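Local atomic coordinates of TRAP dicarboxylate transporter, DctP subunit (Chromohalobacter salexigens, PDB entry 4P1L), a protein that binds D-glucuronate and is probably the periplasmic solute-binding component of a tripartite ATP-independent (TRAP) system that imports it. Residues F87-M92 and N100-P105; R146-T151 and D159-L164; V166-M169 and Y174-M177; M188-V193 and A205-P210. All blocks are in the same frame, centred on the assembly; numbering follows the deposited sequence.

Contact 1: F87-M92 and N100-P105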
loop_
_atom_site.group_PDB
_atom_site.type_symbol
_atom_site.label_atom_id
_atom_site.label_comp_id
_atom_site.label_asym_id
_atom_site.label_seq_id
_atom_site.Cartn_x
_atom_site.Cartn_y
_atom_site.Cartn_z
ATOM N N PHE A 87 3.946 0.949 6.643
ATOM C CA PHE A 87 3.315 -0.257 6.159
ATOM C C PHE A 87 2.224 0.062 5.143
ATOM O O PHE A 87 1.425 0.975 5.358
ATOM C CB PHE A 87 2.655 -1.034 7.299
ATOM C CG PHE A 87 3.610 -1.576 8.311
ATOM C CD1 PHE A 87 4.733 -2.285 7.919
ATOM C CD2 PHE A 87 3.390 -1.374 9.661
ATOM C CE1 PHE A 87 5.613 -2.785 8.841
ATOM C CE2 PHE A 87 4.273 -1.897 10.606
ATOM C CZ PHE A 87 5.391 -2.603 10.177
ATOM N N ASN A 88 2.177 -0.726 4.079
ATOM C CA ASN A 88 1.001 -0.785 3.218
ATOM C C ASN A 88 -0.162 -1.469 3.969
ATOM O O ASN A 88 0.032 -2.465 4.702
ATOM C CB ASN A 88 1.341 -1.526 1.932
ATOM C CG ASN A 88 0.233 -1.447 0.893
ATOM O OD1 ASN A 88 -0.705 -2.248 0.918
ATOM N ND2 ASN A 88 0.341 -0.503 -0.023
HETATM N N MSE A 89 -1.360 -0.915 3.812
HETATM C CA MSE A 89 -2.532 -1.439 4.525
HETATM C C MSE A 89 -3.044 -2.764 4.004
HETATM O O MSE A 89 -3.836 -3.435 4.678
HETATM C CB MSE A 89 -3.669 -0.419 4.533
HETATM C CG MSE A 89 -3.397 0.811 5.366
HETATM SE SE MSE A 89 -3.148 0.444 7.313
HETATM C CE MSE A 89 -5.016 0.669 7.835
ATOM N N GLY A 90 -2.611 -3.160 2.805
ATOM C CA GLY A 90 -2.960 -4.471 2.269
ATOM C C GLY A 90 -2.571 -5.637 3.164
ATOM O O GLY A 90 -3.430 -6.438 3.564
ATOM N N PRO A 91 -1.266 -5.769 3.463
ATOM C CA PRO A 91 -0.775 -6.788 4.379
ATOM C C PRO A 91 -1.268 -6.592 5.788
ATOM O O PRO A 91 -1.100 -7.501 6.622
ATOM C CB PRO A 91 0.740 -6.609 4.344
ATOM C CG PRO A 91 1.019 -5.869 3.139
ATOM C CD PRO A 91 -0.153 -5.035 2.834
HETATM N N MSE A 92 -1.848 -5.432 6.079
HETATM C CA MSE A 92 -2.406 -5.189 7.416
HETATM C C MSE A 92 -3.771 -5.893 7.561
HETATM O O MSE A 92 -4.230 -6.162 8.677
HETATM C CB MSE A 92 -2.540 -3.688 7.666
HETATM C CG MSE A 92 -2.853 -3.236 9.088
HETATM SE SE MSE A 92 -1.411 -3.706 10.321
HETATM C CE MSE A 92 0.001 -2.613 9.532
ATOM N N ASN A 100 -9.099 -4.629 6.283
ATOM C CA ASN A 100 -9.466 -5.331 5.047
ATOM C C ASN A 100 -10.413 -4.533 4.161
ATOM O O ASN A 100 -10.472 -4.757 2.954
ATOM C CB ASN A 100 -10.113 -6.689 5.321
ATOM C CG ASN A 100 -9.102 -7.771 5.533
ATOM O OD1 ASN A 100 -8.216 -7.963 4.711
ATOM N ND2 ASN A 100 -9.193 -8.454 6.676
ATOM N N VAL A 101 -11.147 -3.596 4.753
ATOM C CA VAL A 101 -12.065 -2.785 3.956
ATOM C C VAL A 101 -11.305 -2.054 2.854
ATOM O O VAL A 101 -11.813 -1.895 1.748
ATOM C CB VAL A 101 -12.819 -1.775 4.848
ATOM C CG1 VAL A 101 -13.595 -0.765 4.007
ATOM C CG2 VAL A 101 -13.773 -2.519 5.789
ATOM N N LEU A 102 -10.072 -1.643 3.153
ATOM C CA LEU A 102 -9.255 -0.882 2.226
ATOM C C LEU A 102 -8.772 -1.718 1.055
ATOM O O LEU A 102 -8.323 -1.178 0.051
ATOM C CB LEU A 102 -8.045 -0.284 2.959
ATOM C CG LEU A 102 -8.413 0.647 4.090
ATOM C CD1 LEU A 102 -7.127 1.043 4.873
ATOM C CD2 LEU A 102 -9.186 1.865 3.604
ATOM N N SER A 103 -8.855 -3.035 1.198
ATOM C CA SER A 103 -8.447 -3.963 0.136
ATOM C C SER A 103 -9.617 -4.423 -0.701
ATOM O O SER A 103 -9.455 -5.267 -1.577
ATOM C CB SER A 103 -7.737 -5.172 0.746
ATOM O OG SER A 103 -6.460 -4.797 1.210
ATOM N N LEU A 104 -10.801 -3.869 -0.461
ATOM C CA LEU A 104 -11.891 -4.141 -1.381
ATOM C C LEU A 104 -11.598 -3.431 -2.702
ATOM O O LEU A 104 -11.355 -2.220 -2.714
ATOM C CB LEU A 104 -13.242 -3.729 -0.766
ATOM C CG LEU A 104 -13.750 -4.567 0.421
ATOM C CD1 LEU A 104 -14.887 -3.862 1.192
ATOM C CD2 LEU A 104 -14.237 -5.959 -0.063
ATOM N N PRO A 105 -11.587 -4.181 -3.818
ATOM C CA PRO A 105 -11.250 -3.575 -5.107
ATOM C C PRO A 105 -12.192 -2.431 -5.475
ATOM O O PRO A 105 -13.408 -2.539 -5.288
ATOM C CB PRO A 105 -11.354 -4.746 -6.102
ATOM C CG PRO A 105 -11.090 -5.963 -5.245
ATOM C CD PRO A 105 -11.753 -5.641 -3.923
HETATM O O HOH W 1 -6.218 -4.500 3.771
#
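Next to the glucuronate pocket of this TRAP-type solute-binding protein, where strand 84-88 ends in an Asx turn at N88, M89 and G90 pack against L102 and S103 of the loop leading to helix 111-118. M89 is a selenomethionine in the crystal. Its chain folds back on itself at chi2 (-63°) and chi3, which brings both ends of the side chain onto one methyl of L102: CE of M89 lies 3.7 Å from CD1 of L102, and CB and CG of M89 are hardly farther from that same carbon. The two side chains meet at a slant, and F108 adds to the apolar surroundings of L102. Beside this apolar pair, OG of S103 packs 3.7 Å from CA of G90; a side chain on G90 would run into OD1 of N88. In the Asx turn, OD1 of N88 accepts the backbone N-H of G90 (N to OD1 2.8 Å), the donor tilted 33° from the carbonyl plane, and so fixes the turn. The other end of the N88 amide, ND2, is held by E234, a glucuronate-binding residue, while N88 itself touches the sugar. OG of S103 is also hydrogen-bonded to Y174 OH. A water bridges the segments, donating to O of M89 at 2.8 Å and hydrogen-bonded to OG of S103 at 2.6 Å.

Contact 2: R146-T151 and D159-L164; sequences RSLYNT and DDVEGL. With BDP (beta-D-glucopyranuronic acid), chain C.
L148 sets its CD1 methyl against CG2 of V161, 3.8 Å away, the two side chains crossing at about a right angle. Two residues farther along the strand, the amide of N150 meets the isobutyl end of L164: CD1 of L164 lies 3.9 Å from CG of N150, and CD2 of L164 sits 3.8 Å from OD1 of N150. With chi1 at 78°, CG of N150 stands between its own backbone N and carbonyl carbon; the amide is held there by D152 N at OD1 and H153 O at ND2. The contact thus lays a type II turn, V161 to L164, against strand 146-150 of the four-stranded mixed sheet, just before the chain enters strand 165-168. At the other end of the strand, R146 reaches into the sugar site. Its NH2 gives a nearly straight bond (169°) to carboxylate O6A of the glucuronate at 2.9 Å, and NH1 donates to ring oxygen O5 of the sugar at 3.0 Å, while E206 pairs with NE and steadies the guanidinium. A methionine in place of R146 would probably leave O6A and O5 short of a donor each and E206 without its salt-bridge mate.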
loop_
_atom_site.group_PDB
_atom_site.type_symbol
_atom_site.label_atom_id
_atom_site.label_comp_id
_atom_site.label_asym_id
_atom_site.label_seq_id
_atom_site.Cartn_x
_atom_site.Cartn_y
_atom_site.Cartn_z
ATOM N N ARG A 146 -3.040 0.729 -8.090
ATOM C CA ARG A 146 -2.361 -0.462 -8.607
ATOM C C ARG A 146 -3.052 -1.002 -9.859
ATOM O O ARG A 146 -4.283 -1.142 -9.899
ATOM C CB ARG A 146 -2.317 -1.574 -7.559
ATOM C CG ARG A 146 -1.684 -1.123 -6.216
ATOM C CD ARG A 146 -1.844 -2.144 -5.118
ATOM N NE ARG A 146 -1.111 -3.398 -5.327
ATOM C CZ ARG A 146 0.062 -3.709 -4.776
ATOM N NH1 ARG A 146 0.690 -2.863 -3.982
ATOM N NH2 ARG A 146 0.621 -4.885 -5.044
ATOM N N SER A 147 -2.250 -1.323 -10.868
ATOM C CA SER A 147 -2.749 -1.881 -12.121
ATOM C C SER A 147 -1.993 -3.139 -12.525
ATOM O O SER A 147 -0.839 -3.368 -12.109
ATOM C CB SER A 147 -2.651 -0.830 -13.240
ATOM O OG SER A 147 -3.533 0.243 -12.995
ATOM N N LEU A 148 -2.640 -3.945 -13.358
ATOM C CA LEU A 148 -2.079 -5.206 -13.835
ATOM C C LEU A 148 -0.969 -5.016 -14.841
ATOM O O LEU A 148 -1.102 -4.245 -15.800
ATOM C CB LEU A 148 -3.136 -6.053 -14.554
ATOM C CG LEU A 148 -4.251 -6.739 -13.805
ATOM C CD1 LEU A 148 -5.264 -7.327 -14.815
ATOM C CD2 LEU A 148 -3.693 -7.826 -12.908
ATOM N N TYR A 149 0.099 -5.774 -14.667
ATOM C CA TYR A 149 1.075 -5.913 -15.728
ATOM C C TYR A 149 1.447 -7.361 -15.974
ATOM O O TYR A 149 1.424 -8.162 -15.048
ATOM C CB TYR A 149 2.317 -5.081 -15.447
ATOM C CG TYR A 149 2.903 -5.165 -14.050
ATOM C CD1 TYR A 149 3.865 -6.122 -13.718
ATOM C CD2 TYR A 149 2.554 -4.235 -13.086
ATOM C CE1 TYR A 149 4.447 -6.133 -12.458
ATOM C CE2 TYR A 149 3.129 -4.246 -11.819
ATOM C CZ TYR A 149 4.055 -5.204 -11.499
ATOM O OH TYR A 149 4.619 -5.185 -10.231
ATOM N N ASN A 150 1.769 -7.694 -17.216
ATOM C CA ASN A 150 2.053 -9.078 -17.583
ATOM C C ASN A 150 2.994 -9.156 -18.771
ATOM O O ASN A 150 3.338 -8.147 -19.393
ATOM C CB ASN A 150 0.776 -9.898 -17.835
ATOM C CG ASN A 150 0.149 -9.634 -19.197
ATOM O OD1 ASN A 150 0.297 -10.422 -20.119
ATOM N ND2 ASN A 150 -0.568 -8.540 -19.311
ATOM N N THR A 151 3.441 -10.366 -19.039
ATOM C CA THR A 151 4.473 -10.593 -20.035
ATOM C C THR A 151 3.931 -10.900 -21.421
ATOM O O THR A 151 4.721 -11.031 -22.360
ATOM C CB THR A 151 5.343 -11.807 -19.639
ATOM O OG1 THR A 151 4.516 -12.972 -19.570
ATOM C CG2 THR A 151 6.029 -11.585 -18.322
ATOM N N ASP A 159 -12.000 -10.692 -19.489
ATOM C CA ASP A 159 -11.683 -11.979 -20.095
ATOM C C ASP A 159 -10.226 -12.104 -20.557
ATOM O O ASP A 159 -9.724 -13.213 -20.665
ATOM C CB ASP A 159 -12.671 -12.316 -21.226
ATOM C CG ASP A 159 -14.031 -12.778 -20.686
ATOM O OD1 ASP A 159 -14.259 -12.691 -19.452
ATOM O OD2 ASP A 159 -14.877 -13.228 -21.485
ATOM N N ASP A 160 -9.535 -10.983 -20.782
ATOM C CA ASP A 160 -8.111 -11.035 -21.107
ATOM C C ASP A 160 -7.242 -11.451 -19.906
ATOM O O ASP A 160 -6.060 -11.740 -20.075
ATOM C CB ASP A 160 -7.614 -9.691 -21.665
ATOM C CG ASP A 160 -8.252 -9.328 -22.986
ATOM O OD1 ASP A 160 -8.500 -10.240 -23.788
ATOM O OD2 ASP A 160 -8.521 -8.134 -23.220
ATOM N N VAL A 161 -7.813 -11.490 -18.707
ATOM C CA VAL A 161 -7.047 -11.950 -17.558
ATOM C C VAL A 161 -6.993 -13.503 -17.530
ATOM O O VAL A 161 -6.142 -14.071 -16.848
ATOM C CB VAL A 161 -7.597 -11.355 -16.234
ATOM C CG1 VAL A 161 -6.711 -11.729 -15.059
ATOM C CG2 VAL A 161 -7.653 -9.824 -16.341
ATOM N N GLU A 162 -7.868 -14.167 -18.288
ATOM C CA GLU A 162 -7.899 -15.641 -18.318
ATOM C C GLU A 162 -6.536 -16.173 -18.743
ATOM O O GLU A 162 -5.933 -15.640 -19.664
ATOM C CB GLU A 162 -9.017 -16.173 -19.239
ATOM C CG GLU A 162 -10.404 -15.877 -18.677
ATOM C CD GLU A 162 -11.533 -16.062 -19.672
ATOM O OE1 GLU A 162 -11.289 -16.519 -20.810
ATOM O OE2 GLU A 162 -12.674 -15.726 -19.299
ATOM N N GLY A 163 -6.055 -17.202 -18.049
ATOM C CA GLY A 163 -4.770 -17.801 -18.351
ATOM C C GLY A 163 -3.547 -17.148 -17.724
ATOM O O GLY A 163 -2.473 -17.746 -17.732
ATOM N N LEU A 164 -3.682 -15.935 -17.180
ATOM C CA LEU A 164 -2.557 -15.288 -16.525
ATOM C C LEU A 164 -2.443 -15.736 -15.076
ATOM O O LEU A 164 -3.424 -15.756 -14.339
ATOM C CB LEU A 164 -2.669 -13.761 -16.595
ATOM C CG LEU A 164 -2.749 -13.116 -17.985
ATOM C CD1 LEU A 164 -2.881 -11.598 -17.852
ATOM C CD2 LEU A 164 -1.546 -13.454 -18.815
HETATM C C1 BDP C . 3.896 -1.393 -3.003
HETATM C C2 BDP C . 3.797 -1.061 -1.521
HETATM C C3 BDP C . 4.729 -1.929 -0.764
HETATM C C4 BDP C . 4.339 -3.349 -1.027
HETATM C C5 BDP C . 4.389 -3.663 -2.545
HETATM C C6 BDP C . 3.955 -5.091 -2.873
HETATM O O2 BDP C . 4.181 0.297 -1.390
HETATM O O3 BDP C . 4.469 -1.654 0.711
HETATM O O4 BDP C . 5.212 -4.247 -0.320
HETATM O O5 BDP C . 3.558 -2.773 -3.223
HETATM O O6A BDP C . 3.342 -5.261 -3.976
HETATM O O1 BDP C . 2.993 -0.621 -3.714
HETATM O O6B BDP C . 4.277 -6.026 -2.111
#

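Contact 3: V166-M169 and Y174-M177; sequences VRVM and YVQM. With BDP (beta-D-glucopyranuronic acid), chain C.
Carboxylate oxygen O6A of the glucuronate is gripped by two arginines: NH1 of R167 donates to it at 2.8 Å in an almost straight line (178°), and R146 reaches it as well. NH2 of R167 takes the other oxygen, O6B of the sugar, at 2.9 Å, so the guanidinium and carboxylate meet through a paired, bidentate salt bridge of the kind by which TRAP solute-binding proteins hold their acid substrates. The side chain of R167 projects from strand 165-168, the first strand of a beta-alpha-beta unit completed by helix 172-181 and strand 184-187. Its chain is bent at chi2 (-93°) and straight beyond, and the backbone N of M169 lies 4.0 Å above the guanidinium plane, over its centre. On the helix-facing side of the strand, CB of V168 sits 3.6 Å from CB of Y174, and CG2 of V168 touches CG2 of V175 at 4.0 Å. The selenomethionine M169 bridges sugar and helix: its SE lies 3.5 Å from C6 of the glucuronate, while its CE packs 3.7 Å from CE2 of Y174. At the edge of the Y174 ring, whose hydroxyl has S103 as partner, CD2 meets O of M169 at 3.5 Å, near the ring plane.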
loop_
_atom_site.group_PDB
_atom_site.type_symbol
_atom_site.label_atom_id
_atom_site.label_comp_id
_atom_site.label_asym_id
_atom_site.label_seq_id
_atom_site.Cartn_x
_atom_site.Cartn_y
_atom_site.Cartn_z
ATOM N N VAL A 166 -1.006 -14.424 -11.849
ATOM C CA VAL A 166 -0.657 -13.102 -11.347
ATOM C C VAL A 166 -0.293 -13.150 -9.868
ATOM O O VAL A 166 -1.058 -13.660 -9.021
ATOM C CB VAL A 166 -1.825 -12.100 -11.523
ATOM C CG1 VAL A 166 -1.370 -10.660 -11.190
ATOM C CG2 VAL A 166 -2.431 -12.170 -12.937
ATOM N N ARG A 167 0.891 -12.634 -9.562
ATOM C CA ARG A 167 1.312 -12.471 -8.178
ATOM C C ARG A 167 0.487 -11.390 -7.505
ATOM O O ARG A 167 0.188 -10.355 -8.106
ATOM C CB ARG A 167 2.789 -12.090 -8.087
ATOM C CG ARG A 167 3.262 -11.841 -6.691
ATOM C CD ARG A 167 3.175 -10.368 -6.306
ATOM N NE ARG A 167 3.642 -10.109 -4.943
ATOM C CZ ARG A 167 3.694 -8.901 -4.399
ATOM N NH1 ARG A 167 3.286 -7.832 -5.096
ATOM N NH2 ARG A 167 4.124 -8.752 -3.155
ATOM N N VAL A 168 0.123 -11.655 -6.257
ATOM C CA VAL A 168 -0.528 -10.680 -5.396
ATOM C C VAL A 168 0.166 -10.668 -4.046
ATOM O O VAL A 168 0.982 -11.545 -3.739
ATOM C CB VAL A 168 -2.035 -10.985 -5.213
ATOM C CG1 VAL A 168 -2.769 -10.788 -6.507
ATOM C CG2 VAL A 168 -2.259 -12.385 -4.654
HETATM N N MSE A 169 -0.132 -9.649 -3.248
HETATM C CA MSE A 169 0.322 -9.602 -1.875
HETATM C C MSE A 169 -0.483 -10.637 -1.086
HETATM O O MSE A 169 -1.460 -11.204 -1.606
HETATM C CB MSE A 169 0.103 -8.199 -1.308
HETATM C CG MSE A 169 0.984 -7.152 -1.965
HETATM SE SE MSE A 169 0.910 -5.401 -1.091
HETATM C CE MSE A 169 -0.908 -4.943 -1.560
ATOM N N TYR A 174 -7.205 -10.479 -2.496
ATOM C CA TYR A 174 -6.517 -10.300 -3.792
ATOM C C TYR A 174 -6.591 -11.544 -4.675
ATOM O O TYR A 174 -6.635 -11.441 -5.880
ATOM C CB TYR A 174 -5.046 -9.893 -3.605
ATOM C CG TYR A 174 -4.854 -8.686 -2.714
ATOM C CD1 TYR A 174 -5.810 -7.681 -2.665
ATOM C CD2 TYR A 174 -3.733 -8.574 -1.903
ATOM C CE1 TYR A 174 -5.644 -6.565 -1.835
ATOM C CE2 TYR A 174 -3.560 -7.490 -1.063
ATOM C CZ TYR A 174 -4.512 -6.490 -1.019
ATOM O OH TYR A 174 -4.323 -5.395 -0.197
ATOM N N VAL A 175 -6.555 -12.727 -4.073
ATOM C CA VAL A 175 -6.765 -13.950 -4.855
ATOM C C VAL A 175 -8.209 -13.982 -5.372
ATOM O O VAL A 175 -8.470 -14.292 -6.545
ATOM C CB VAL A 175 -6.436 -15.189 -4.014
ATOM C CG1 VAL A 175 -6.750 -16.489 -4.788
ATOM C CG2 VAL A 175 -4.995 -15.141 -3.563
ATOM N N GLN A 176 -9.159 -13.649 -4.498
ATOM C CA GLN A 176 -10.540 -13.577 -4.914
ATOM C C GLN A 176 -10.677 -12.563 -6.047
ATOM O O GLN A 176 -11.383 -12.813 -7.038
ATOM C CB GLN A 176 -11.454 -13.244 -3.731
ATOM C CG GLN A 176 -12.851 -13.738 -3.898
ATOM C CD GLN A 176 -13.731 -13.397 -2.714
ATOM O OE1 GLN A 176 -13.296 -12.711 -1.771
ATOM N NE2 GLN A 176 -14.988 -13.839 -2.772
HETATM N N MSE A 177 -10.006 -11.430 -5.912
HETATM C CA MSE A 177 -10.045 -10.389 -6.950
HETATM C C MSE A 177 -9.577 -10.899 -8.327
HETATM O O MSE A 177 -10.304 -10.767 -9.321
HETATM C CB MSE A 177 -9.186 -9.196 -6.528
HETATM C CG MSE A 177 -9.062 -8.112 -7.574
HETATM SE SE MSE A 177 -7.834 -6.708 -7.017
HETATM C CE MSE A 177 -6.177 -7.686 -7.474
HETATM C C1 BDP C . 3.896 -1.393 -3.003
HETATM C C2 BDP C . 3.797 -1.061 -1.521
HETATM C C3 BDP C . 4.729 -1.929 -0.764
HETATM C C4 BDP C . 4.339 -3.349 -1.027
HETATM C C5 BDP C . 4.389 -3.663 -2.545
HETATM C C6 BDP C . 3.955 -5.091 -2.873
HETATM O O2 BDP C . 4.181 0.297 -1.390
HETATM O O3 BDP C . 4.469 -1.654 0.711
HETATM O O4 BDP C . 5.212 -4.247 -0.320
HETATM O O5 BDP C . 3.558 -2.773 -3.223
HETATM O O6A BDP C . 3.342 -5.261 -3.976
HETATM O O1 BDP C . 2.993 -0.621 -3.714
HETATM O O6B BDP C . 4.277 -6.026 -2.111
#

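Contact 4: M188-V193 and A205-P210. With BDP (beta-D-glucopyranuronic acid), chain C.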
loop_
_atom_site.group_PDB
_atom_site.type_symbol
_atom_site.label_atom_id
_atom_site.label_comp_id
_atom_site.label_asym_id
_atom_site.label_seq_id
_atom_site.Cartn_x
_atom_site.Cartn_y
_atom_site.Cartn_z
HETATM N N MSE A 188 2.955 -13.769 -2.857
HETATM C CA MSE A 188 4.418 -13.834 -2.866
HETATM C C MSE A 188 5.026 -12.540 -2.313
HETATM O O MSE A 188 4.493 -11.453 -2.548
HETATM C CB MSE A 188 4.879 -14.059 -4.309
HETATM C CG MSE A 188 6.338 -14.250 -4.492
HETATM SE SE MSE A 188 6.783 -14.401 -6.425
HETATM C CE MSE A 188 5.462 -15.678 -6.953
ATOM N N ALA A 189 6.132 -12.673 -1.590
ATOM C CA ALA A 189 6.940 -11.530 -1.125
ATOM C C ALA A 189 7.343 -10.644 -2.287
ATOM O O ALA A 189 7.752 -11.123 -3.328
ATOM C CB ALA A 189 8.176 -12.000 -0.386
ATOM N N TYR A 190 7.212 -9.340 -2.092
ATOM C CA TYR A 190 7.542 -8.336 -3.113
ATOM C C TYR A 190 8.935 -8.561 -3.738
ATOM O O TYR A 190 9.095 -8.473 -4.966
ATOM C CB TYR A 190 7.437 -6.954 -2.452
ATOM C CG TYR A 190 7.638 -5.746 -3.330
ATOM C CD1 TYR A 190 6.972 -5.608 -4.546
ATOM C CD2 TYR A 190 8.477 -4.708 -2.923
ATOM C CE1 TYR A 190 7.165 -4.494 -5.335
ATOM C CE2 TYR A 190 8.661 -3.590 -3.703
ATOM C CZ TYR A 190 8.001 -3.490 -4.910
ATOM O OH TYR A 190 8.171 -2.380 -5.701
ATOM N N GLY A 191 9.937 -8.835 -2.887
ATOM C CA GLY A 191 11.317 -8.983 -3.307
ATOM C C GLY A 191 11.573 -10.126 -4.267
ATOM O O GLY A 191 12.563 -10.129 -4.994
ATOM N N GLU A 192 10.659 -11.086 -4.290
ATOM C CA GLU A 192 10.820 -12.268 -5.120
ATOM C C GLU A 192 10.170 -12.153 -6.495
ATOM O O GLU A 192 10.337 -13.035 -7.357
ATOM C CB GLU A 192 10.241 -13.466 -4.388
ATOM C CG GLU A 192 11.054 -13.866 -3.184
ATOM C CD GLU A 192 10.403 -14.957 -2.379
ATOM O OE1 GLU A 192 9.461 -15.600 -2.899
ATOM O OE2 GLU A 192 10.846 -15.168 -1.226
ATOM N N VAL A 193 9.440 -11.069 -6.711
ATOM C CA VAL A 193 8.577 -10.994 -7.894
ATOM C C VAL A 193 9.392 -10.885 -9.172
ATOM O O VAL A 193 9.055 -11.518 -10.175
ATOM C CB VAL A 193 7.573 -9.843 -7.804
ATOM C CG1 VAL A 193 6.778 -9.692 -9.113
ATOM C CG2 VAL A 193 6.642 -10.069 -6.639
ATOM N N ALA A 205 1.895 -9.351 -12.380
ATOM C CA ALA A 205 1.672 -8.893 -11.015
ATOM C C ALA A 205 0.896 -7.581 -11.145
ATOM O O ALA A 205 0.401 -7.264 -12.218
ATOM C CB ALA A 205 3.013 -8.694 -10.275
ATOM N N GLU A 206 0.781 -6.809 -10.072
ATOM C CA GLU A 206 0.041 -5.576 -10.153
ATOM C C GLU A 206 0.589 -4.571 -9.148
ATOM O O GLU A 206 0.982 -4.924 -8.032
ATOM C CB GLU A 206 -1.466 -5.834 -9.972
ATOM C CG GLU A 206 -1.835 -6.753 -8.825
ATOM C CD GLU A 206 -1.793 -6.073 -7.446
ATOM O OE1 GLU A 206 -2.452 -5.028 -7.257
ATOM O OE2 GLU A 206 -1.130 -6.618 -6.536
ATOM N N ASN A 207 0.642 -3.302 -9.550
ATOM C CA ASN A 207 1.220 -2.273 -8.702
ATOM C C ASN A 207 1.093 -0.908 -9.352
ATOM O O ASN A 207 0.643 -0.783 -10.501
ATOM C CB ASN A 207 2.699 -2.582 -8.375
ATOM C CG ASN A 207 3.012 -2.364 -6.925
ATOM O OD1 ASN A 207 2.675 -1.299 -6.347
ATOM N ND2 ASN A 207 3.586 -3.372 -6.285
ATOM N N ASN A 208 1.503 0.101 -8.595
ATOM C CA ASN A 208 1.575 1.472 -9.071
ATOM C C ASN A 208 2.819 1.672 -9.917
ATOM O O ASN A 208 3.682 0.791 -9.975
ATOM C CB ASN A 208 1.562 2.431 -7.888
ATOM C CG ASN A 208 2.621 2.076 -6.839
ATOM O OD1 ASN A 208 3.789 1.859 -7.157
ATOM N ND2 ASN A 208 2.193 1.999 -5.587
ATOM N N TYR A 209 2.908 2.816 -10.586
ATOM C CA TYR A 209 4.042 3.075 -11.461
ATOM C C TYR A 209 5.402 3.046 -10.723
ATOM O O TYR A 209 6.361 2.370 -11.166
ATOM C CB TYR A 209 3.844 4.388 -12.196
ATOM C CG TYR A 209 2.928 4.349 -13.412
ATOM C CD1 TYR A 209 3.178 3.517 -14.486
ATOM C CD2 TYR A 209 1.827 5.196 -13.487
ATOM C CE1 TYR A 209 2.322 3.512 -15.615
ATOM C CE2 TYR A 209 0.976 5.206 -14.601
ATOM C CZ TYR A 209 1.236 4.370 -15.661
ATOM O OH TYR A 209 0.400 4.383 -16.771
ATOM N N PRO A 210 5.498 3.735 -9.579
ATOM C CA PRO A 210 6.828 3.738 -8.965
ATOM C C PRO A 210 7.318 2.378 -8.539
ATOM O O PRO A 210 8.520 2.140 -8.642
ATOM C CB PRO A 210 6.684 4.699 -7.792
ATOM C CG PRO A 210 5.558 5.601 -8.200
ATOM C CD PRO A 210 4.597 4.691 -8.927
HETATM C C1 BDP C . 3.896 -1.393 -3.003
HETATM C C2 BDP C . 3.797 -1.061 -1.521
HETATM C C3 BDP C . 4.729 -1.929 -0.764
HETATM C C4 BDP C . 4.339 -3.349 -1.027
HETATM C C5 BDP C . 4.389 -3.663 -2.545
HETATM C C6 BDP C . 3.955 -5.091 -2.873
HETATM O O2 BDP C . 4.181 0.297 -1.390
HETATM O O3 BDP C . 4.469 -1.654 0.711
HETATM O O4 BDP C . 5.212 -4.247 -0.320
HETATM O O5 BDP C . 3.558 -2.773 -3.223
HETATM O O6A BDP C . 3.342 -5.261 -3.976
HETATM O O1 BDP C . 2.993 -0.621 -3.714
HETATM O O6B BDP C . 4.277 -6.026 -2.111
#
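One face of the Y190 ring is turned to the sugar: C5 of the glucuronate stands 3.8 Å above its plane, offset toward the rim, a CH-pi contact common in carbohydrate sites. The N207 amide approaches this ring with its plane turned 52° from that of the ring, ND2 of N207 lying 3.9 Å from CE1 of Y190. With CG anti to the backbone N (chi1 -176°), the ring is carried over to the sugar; CB of Y190, fixed by the backbone, lies 3.3 Å from sugar O6B. N207 uses both amide ends on the ligand. The anomeric hydroxyl O1 donates to OD1 of N207 at 2.7 Å, and ND2 of N207 donates to ring oxygen O5 at 3.1 Å. The same OD1 also accepts the backbone N-H of N208, which lies in the carbonyl plane and fixes how the amide is turned. With an alanine in place of N207, O1 of the sugar would probably lose its acceptor, ring oxygen O5 the N207 donor, and the backbone N-H of N208 its partner. N208 adds a weak bond from ND2 to O1, while its OD1 accepts from S211 N as the N-cap of helix 209-214. Away from the sugar, CG1 of V193 rests 4.1 Å from CB of A205. The contact therefore joins helix 193-198 to edge strand 204-207, which pairs with strand 146-150 and runs into helix 209-214.

How the contacts relate
The contacts follow one another along the chain, each closing before the next opens. Contacts 2 and 4 share the four-stranded sheet, where strands 146-150 and 204-207 lie side by side, and their centres are 14 Å apart. Contact 3, in the adjoining beta-alpha-beta unit, has its centre about 11 Å from each of them; it meets contact 4 through R167 NH2 and M188 O. Contact 1, at the end of strand 84-88 in the separate five-stranded sheet, is about 12 Å from contact 3, centre to centre, and joins it through S103 and Y174. The glucuronate lies between the two sheet regions, touched from all four contacts, as expected of a two-lobed binding protein.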